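Local coordinates for putative TOXIN related protein (Parabacteroides distasonis ATCC 8503, PDB 3K0Y) that is of unknown function but is a putative toxin-related protein of the NigD-like type, with an OB domain followed by a beta sandwich, at residues 104-108 with 190-194; 129-135 with 154-160. All blocks are in the same frame, centred on the assembly; numbering follows the deposited sequence.

Interaction 1: residues 104-108 with 190-194; sequences DPVSI and YWTSE
The Tyr190 ring carries Ile108 over one face: CD1 of Ile108 sits 3.8 Å from CG of Tyr190, nearer the rim than the centre, in a CH-pi contact 20° off the ring normal. Val106 CG2 comes to the same ring obliquely, 4.2 Å from Tyr190 CD2, while the ring of Tyr199, on strand 195-203, meets it from outside the two segments. Residues 104-108 form part of a loop of the NigD-like C-terminal beta sandwich domain, lying against the end of strand 184-192; the loop runs at 114° to the strand segment, so the two cross instead of pairing along their length. Tyr190 CG stands between the backbone N and the carbonyl carbon (chi1 59°), a torsion that swings the ring toward Ile108. Val106 and Ile108 also touch Phe124 of strand 119-128, which belongs to the other sheet, so these apolar side chains bridge the two sheets.

A single backbone hydrogen bond fixes the crossing. Val106 N donates to Trp191 O at 2.8 Å. The same oxygen is approached by Pro105 CA at 3.3 Å in a CA-H...O contact, and Thr192 CA makes a similar contact to Val106 O. The indole of Trp191 leads away, toward Glu151 and Arg153 of the neighbouring strand. Thr192 turns OG1 to Gly195 O beyond the strand end, while its methyl CG2 lies 3.4 Å from Val106 O. On the exposed side, Pro105 CB rests 3.4 Å from Thr192 C.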
loop_
_atom_site.group_PDB
_atom_site.type_symbol
_atom_site.label_atom_id
_atom_site.label_comp_id
_atom_site.label_asym_id
_atom_site.label_seq_id
_atom_site.Cartn_x
_atom_site.Cartn_y
_atom_site.Cartn_z
ATOM N N ASP A 104 1.834 18.129 4.229
ATOM C CA ASP A 104 0.628 18.218 5.009
ATOM C C ASP A 104 0.574 17.012 5.956
ATOM O O ASP A 104 0.550 15.875 5.507
ATOM C CB ASP A 104 -0.577 18.255 4.088
ATOM C CG ASP A 104 -0.697 19.585 3.366
ATOM O OD1 ASP A 104 -0.660 20.626 4.045
ATOM O OD2 ASP A 104 -0.835 19.580 2.129
ATOM N N PRO A 105 0.527 17.270 7.264
ATOM C CA PRO A 105 0.628 16.163 8.189
ATOM C C PRO A 105 -0.490 15.127 8.102
ATOM O O PRO A 105 -1.594 15.392 7.639
ATOM C CB PRO A 105 0.691 16.857 9.569
ATOM C CG PRO A 105 -0.018 18.153 9.359
ATOM C CD PRO A 105 0.397 18.561 7.966
ATOM N N VAL A 106 -0.150 13.920 8.508
ATOM C CA VAL A 106 -1.094 12.824 8.664
ATOM C C VAL A 106 -0.880 12.157 10.025
ATOM O O VAL A 106 0.123 12.398 10.731
ATOM C CB VAL A 106 -0.892 11.762 7.568
ATOM C CG1 VAL A 106 -1.011 12.393 6.099
ATOM C CG2 VAL A 106 0.434 11.040 7.768
ATOM N N SER A 107 -1.799 11.254 10.331
ATOM C CA SER A 107 -1.751 10.410 11.513
ATOM C C SER A 107 -1.635 8.919 11.093
ATOM O O SER A 107 -2.482 8.426 10.345
ATOM C CB SER A 107 -3.078 10.632 12.219
ATOM O OG SER A 107 -3.117 9.963 13.424
ATOM N N ILE A 108 -0.580 8.223 11.505
ATOM C CA ILE A 108 -0.491 6.778 11.311
ATOM C C ILE A 108 -0.168 6.074 12.661
ATOM O O ILE A 108 0.835 6.340 13.261
ATOM C CB ILE A 108 0.582 6.415 10.288
ATOM C CG1 ILE A 108 0.397 7.175 8.944
ATOM C CG2 ILE A 108 0.565 4.940 9.982
ATOM C CD1 ILE A 108 1.577 6.988 7.981
ATOM N N TYR A 190 7.304 9.788 7.774
ATOM C CA TYR A 190 6.065 10.510 7.441
ATOM C C TYR A 190 5.992 11.710 8.361
ATOM O O TYR A 190 6.712 11.752 9.352
ATOM C CB TYR A 190 4.830 9.611 7.609
ATOM C CG TYR A 190 4.657 9.058 8.990
ATOM C CD1 TYR A 190 5.407 7.990 9.418
ATOM C CD2 TYR A 190 3.726 9.598 9.868
ATOM C CE1 TYR A 190 5.273 7.492 10.686
ATOM C CE2 TYR A 190 3.588 9.105 11.135
ATOM C CZ TYR A 190 4.356 8.043 11.533
ATOM O OH TYR A 190 4.227 7.526 12.810
ATOM N N TRP A 191 5.138 12.673 8.045
ATOM C CA TRP A 191 5.044 13.907 8.817
ATOM C C TRP A 191 3.713 14.029 9.497
ATOM O O TRP A 191 2.662 13.726 8.922
ATOM C CB TRP A 191 5.365 15.135 7.967
ATOM C CG TRP A 191 6.812 15.111 7.686
ATOM C CD1 TRP A 191 7.849 15.530 8.517
ATOM C CD2 TRP A 191 7.433 14.503 6.552
ATOM N NE1 TRP A 191 9.069 15.236 7.932
ATOM C CE2 TRP A 191 8.838 14.613 6.727
ATOM C CE3 TRP A 191 6.940 13.872 5.401
ATOM C CZ2 TRP A 191 9.737 14.133 5.778
ATOM C CZ3 TRP A 191 7.846 13.402 4.467
ATOM C CH2 TRP A 191 9.214 13.543 4.651
ATOM N N THR A 192 3.795 14.427 10.766
ATOM C CA THR A 192 2.654 14.546 11.632
ATOM C C THR A 192 2.609 15.959 12.174
ATOM O O THR A 192 3.486 16.774 11.888
ATOM C CB THR A 192 2.723 13.544 12.812
ATOM O OG1 THR A 192 3.693 13.987 13.776
ATOM C CG2 THR A 192 3.098 12.184 12.318
ATOM N N SER A 193 1.563 16.229 12.948
ATOM C CA SER A 193 1.345 17.527 13.559
ATOM C C SER A 193 2.393 17.811 14.635
ATOM O O SER A 193 2.630 18.958 14.968
ATOM C CB SER A 193 -0.044 17.566 14.184
ATOM O OG SER A 193 -0.129 16.586 15.206
ATOM N N GLU A 194 3.005 16.765 15.179
ATOM C CA GLU A 194 4.134 16.928 16.114
ATOM C C GLU A 194 5.479 16.554 15.451
ATOM O O GLU A 194 6.410 16.169 16.133
ATOM C CB GLU A 194 3.895 16.149 17.425
ATOM C CG GLU A 194 3.724 14.619 17.314
ATOM C CD GLU A 194 3.074 14.021 18.585
ATOM O OE1 GLU A 194 1.861 14.283 18.800
ATOM O OE2 GLU A 194 3.769 13.308 19.377
#

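Interaction 2: residues 129-135 with 154-160; sequences GGKTAHF and HNAYDDP
Phe135 and Asn155 form an antiparallel hydrogen-bonded pair, Phe135 N to Asn155 O at 2.9 Å and Asn155 N to Phe135 O at 3.0 Å, beyond which 154-160 folds through a type II' turn from Ala156 to Asp159. His134 lays one ring face over Ala156 CA, and its ring also stacks with Trp128. At the ring's edge His134 ND1 shares a hydrogen bond with His154 NE2, either being able to donate, and His134 NE2 donates to Asp159 OD2 at 2.7 Å, close to the ring plane, with ring and carboxylate turned 82° apart. Asp159, its CG anti to the backbone N (chi1 -156°), reaches into the 129-134 loop. There OD2 also takes Gly129 N, from the opposite face of the carboxylate to His134, and Asp159 OD1 accepts Lys131 N at 2.9 Å and Thr132 N. Nearer the surface, Thr132 OG1 donates to Asp158 OD1 at 2.7 Å, and Lys131 NZ makes a long salt bridge to Asp158 OD2. Tyr157 OH approaches the Phe135 ring obliquely, 3.3 Å from Phe135 CD2. Four donors thus grip one buried carboxylate, which would be expected to stabilise its negative charge; with bonds at both nitrogens, the His134 ring is held against rotation.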
loop_
_atom_site.group_PDB
_atom_site.type_symbol
_atom_site.label_atom_id
_atom_site.label_comp_id
_atom_site.label_asym_id
_atom_site.label_seq_id
_atom_site.Cartn_x
_atom_site.Cartn_y
_atom_site.Cartn_z
ATOM N N GLY A 129 -11.692 18.387 3.369
ATOM C CA GLY A 129 -12.689 19.446 3.190
ATOM C C GLY A 129 -13.645 19.217 2.049
ATOM O O GLY A 129 -14.595 19.938 1.939
ATOM N N GLY A 130 -13.388 18.223 1.196
ATOM C CA GLY A 130 -14.297 17.840 0.133
ATOM C C GLY A 130 -14.110 18.655 -1.123
ATOM O O GLY A 130 -14.862 18.503 -2.069
ATOM N N LYS A 131 -13.109 19.524 -1.145
ATOM C CA LYS A 131 -12.926 20.508 -2.219
ATOM C C LYS A 131 -11.845 20.102 -3.226
ATOM O O LYS A 131 -11.992 20.325 -4.427
ATOM C CB LYS A 131 -12.589 21.868 -1.587
ATOM C CG LYS A 131 -12.088 22.970 -2.529
ATOM C CD LYS A 131 -11.408 24.113 -1.725
ATOM C CE LYS A 131 -11.384 25.431 -2.492
ATOM N NZ LYS A 131 -11.212 25.101 -3.949
ATOM N N THR A 132 -10.754 19.521 -2.746
ATOM C CA THR A 132 -9.621 19.174 -3.621
ATOM C C THR A 132 -9.041 17.842 -3.220
ATOM O O THR A 132 -8.800 17.593 -2.045
ATOM C CB THR A 132 -8.448 20.194 -3.551
ATOM O OG1 THR A 132 -8.953 21.511 -3.603
ATOM C CG2 THR A 132 -7.464 19.992 -4.708
ATOM N N ALA A 133 -8.802 17.034 -4.247
ATOM C CA ALA A 133 -8.197 15.734 -4.169
ATOM C C ALA A 133 -6.776 15.826 -3.555
ATOM O O ALA A 133 -6.001 16.704 -3.911
ATOM C CB ALA A 133 -8.152 15.148 -5.617
ATOM N N HIS A 134 -6.457 14.940 -2.615
ATOM C CA HIS A 134 -5.137 14.888 -2.004
ATOM C C HIS A 134 -4.218 13.944 -2.805
ATOM O O HIS A 134 -4.677 12.947 -3.307
ATOM C CB HIS A 134 -5.231 14.412 -0.563
ATOM C CG HIS A 134 -6.047 15.292 0.328
ATOM N ND1 HIS A 134 -5.927 15.259 1.701
ATOM C CD2 HIS A 134 -7.017 16.207 0.051
ATOM C CE1 HIS A 134 -6.768 16.141 2.228
ATOM N NE2 HIS A 134 -7.435 16.730 1.246
ATOM N N PHE A 135 -2.929 14.288 -2.910
ATOM C CA PHE A 135 -1.920 13.518 -3.647
ATOM C C PHE A 135 -1.127 12.713 -2.624
ATOM O O PHE A 135 -0.561 13.299 -1.728
ATOM C CB PHE A 135 -0.999 14.518 -4.328
ATOM C CG PHE A 135 -0.129 13.976 -5.432
ATOM C CD1 PHE A 135 -0.525 12.914 -6.237
ATOM C CD2 PHE A 135 1.034 14.663 -5.750
ATOM C CE1 PHE A 135 0.241 12.488 -7.315
ATOM C CE2 PHE A 135 1.842 14.257 -6.825
ATOM C CZ PHE A 135 1.424 13.157 -7.628
ATOM N N HIS A 154 2.115 13.414 1.648
ATOM C CA HIS A 154 0.719 13.801 1.541
ATOM C C HIS A 154 0.644 15.275 1.212
ATOM O O HIS A 154 1.220 16.117 1.949
ATOM C CB HIS A 154 -0.003 13.463 2.837
ATOM C CG HIS A 154 -1.375 14.062 2.991
ATOM N ND1 HIS A 154 -1.669 14.943 4.002
ATOM C CD2 HIS A 154 -2.542 13.835 2.344
ATOM C CE1 HIS A 154 -2.947 15.281 3.940
ATOM N NE2 HIS A 154 -3.501 14.630 2.932
ATOM N N ASN A 155 -0.010 15.575 0.085
ATOM C CA ASN A 155 -0.329 16.965 -0.284
ATOM C C ASN A 155 -1.832 17.169 -0.303
ATOM O O ASN A 155 -2.511 16.587 -1.127
ATOM C CB ASN A 155 0.197 17.278 -1.680
ATOM C CG ASN A 155 0.495 18.750 -1.886
ATOM O OD1 ASN A 155 -0.146 19.612 -1.322
ATOM N ND2 ASN A 155 1.493 19.026 -2.695
ATOM N N ALA A 156 -2.326 18.015 0.592
ATOM C CA ALA A 156 -3.743 18.430 0.673
ATOM C C ALA A 156 -4.084 19.672 -0.184
ATOM O O ALA A 156 -5.269 20.061 -0.279
ATOM C CB ALA A 156 -4.098 18.733 2.142
ATOM N N TYR A 157 -3.051 20.306 -0.747
ATOM C CA TYR A 157 -3.185 21.558 -1.543
ATOM C C TYR A 157 -4.008 22.592 -0.762
ATOM O O TYR A 157 -3.683 22.905 0.370
ATOM C CB TYR A 157 -3.757 21.279 -2.964
ATOM C CG TYR A 157 -2.925 20.290 -3.767
ATOM C CD1 TYR A 157 -1.707 20.669 -4.346
ATOM C CD2 TYR A 157 -3.334 18.959 -3.890
ATOM C CE1 TYR A 157 -0.941 19.744 -5.073
ATOM C CE2 TYR A 157 -2.562 18.004 -4.583
ATOM C CZ TYR A 157 -1.382 18.399 -5.166
ATOM O OH TYR A 157 -0.666 17.455 -5.830
ATOM N N ASP A 158 -5.077 23.102 -1.345
ATOM C CA ASP A 158 -5.914 24.115 -0.677
ATOM C C ASP A 158 -7.184 23.539 -0.052
ATOM O O ASP A 158 -8.095 24.279 0.237
ATOM C CB ASP A 158 -6.297 25.235 -1.672
ATOM C CG ASP A 158 -7.051 24.720 -2.893
ATOM O OD1 ASP A 158 -7.151 23.495 -3.126
ATOM O OD2 ASP A 158 -7.547 25.554 -3.656
ATOM N N ASP A 159 -7.253 22.219 0.132
ATOM C CA ASP A 159 -8.424 21.594 0.735
ATOM C C ASP A 159 -8.679 22.116 2.147
ATOM O O ASP A 159 -7.841 21.988 3.009
ATOM C CB ASP A 159 -8.276 20.079 0.805
ATOM C CG ASP A 159 -9.597 19.371 0.872
ATOM O OD1 ASP A 159 -10.616 19.881 0.305
ATOM O OD2 ASP A 159 -9.618 18.274 1.460
ATOM N N PRO A 160 -9.872 22.689 2.393
ATOM C CA PRO A 160 -10.161 23.019 3.776
ATOM C C PRO A 160 -10.070 21.786 4.684
ATOM O O PRO A 160 -10.207 20.657 4.225
ATOM C CB PRO A 160 -11.593 23.554 3.740
ATOM C CG PRO A 160 -11.919 23.805 2.332
ATOM C CD PRO A 160 -11.008 22.931 1.510
#

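Both contacts belong to the same end of the beta sandwich domain and reach its four-stranded sheet, through the neighbouring strands 184-192 and 149-155. Interaction 2 is nested within the chain loop that interaction 1 closes. Asp104 joins them: its carboxylate OD2 probably accepts Ala156 N and its backbone O the ND1 of His154, while Val106 packs on the same imidazole. Each contact is partly buried. Interaction 1 has an apolar centre of aliphatic groups against a tyrosine, with an exposed proline; interaction 2 buries about twice the area and relies on polar chemistry around an inner carboxylate, with lysine, tyrosine and a second aspartate at the surface.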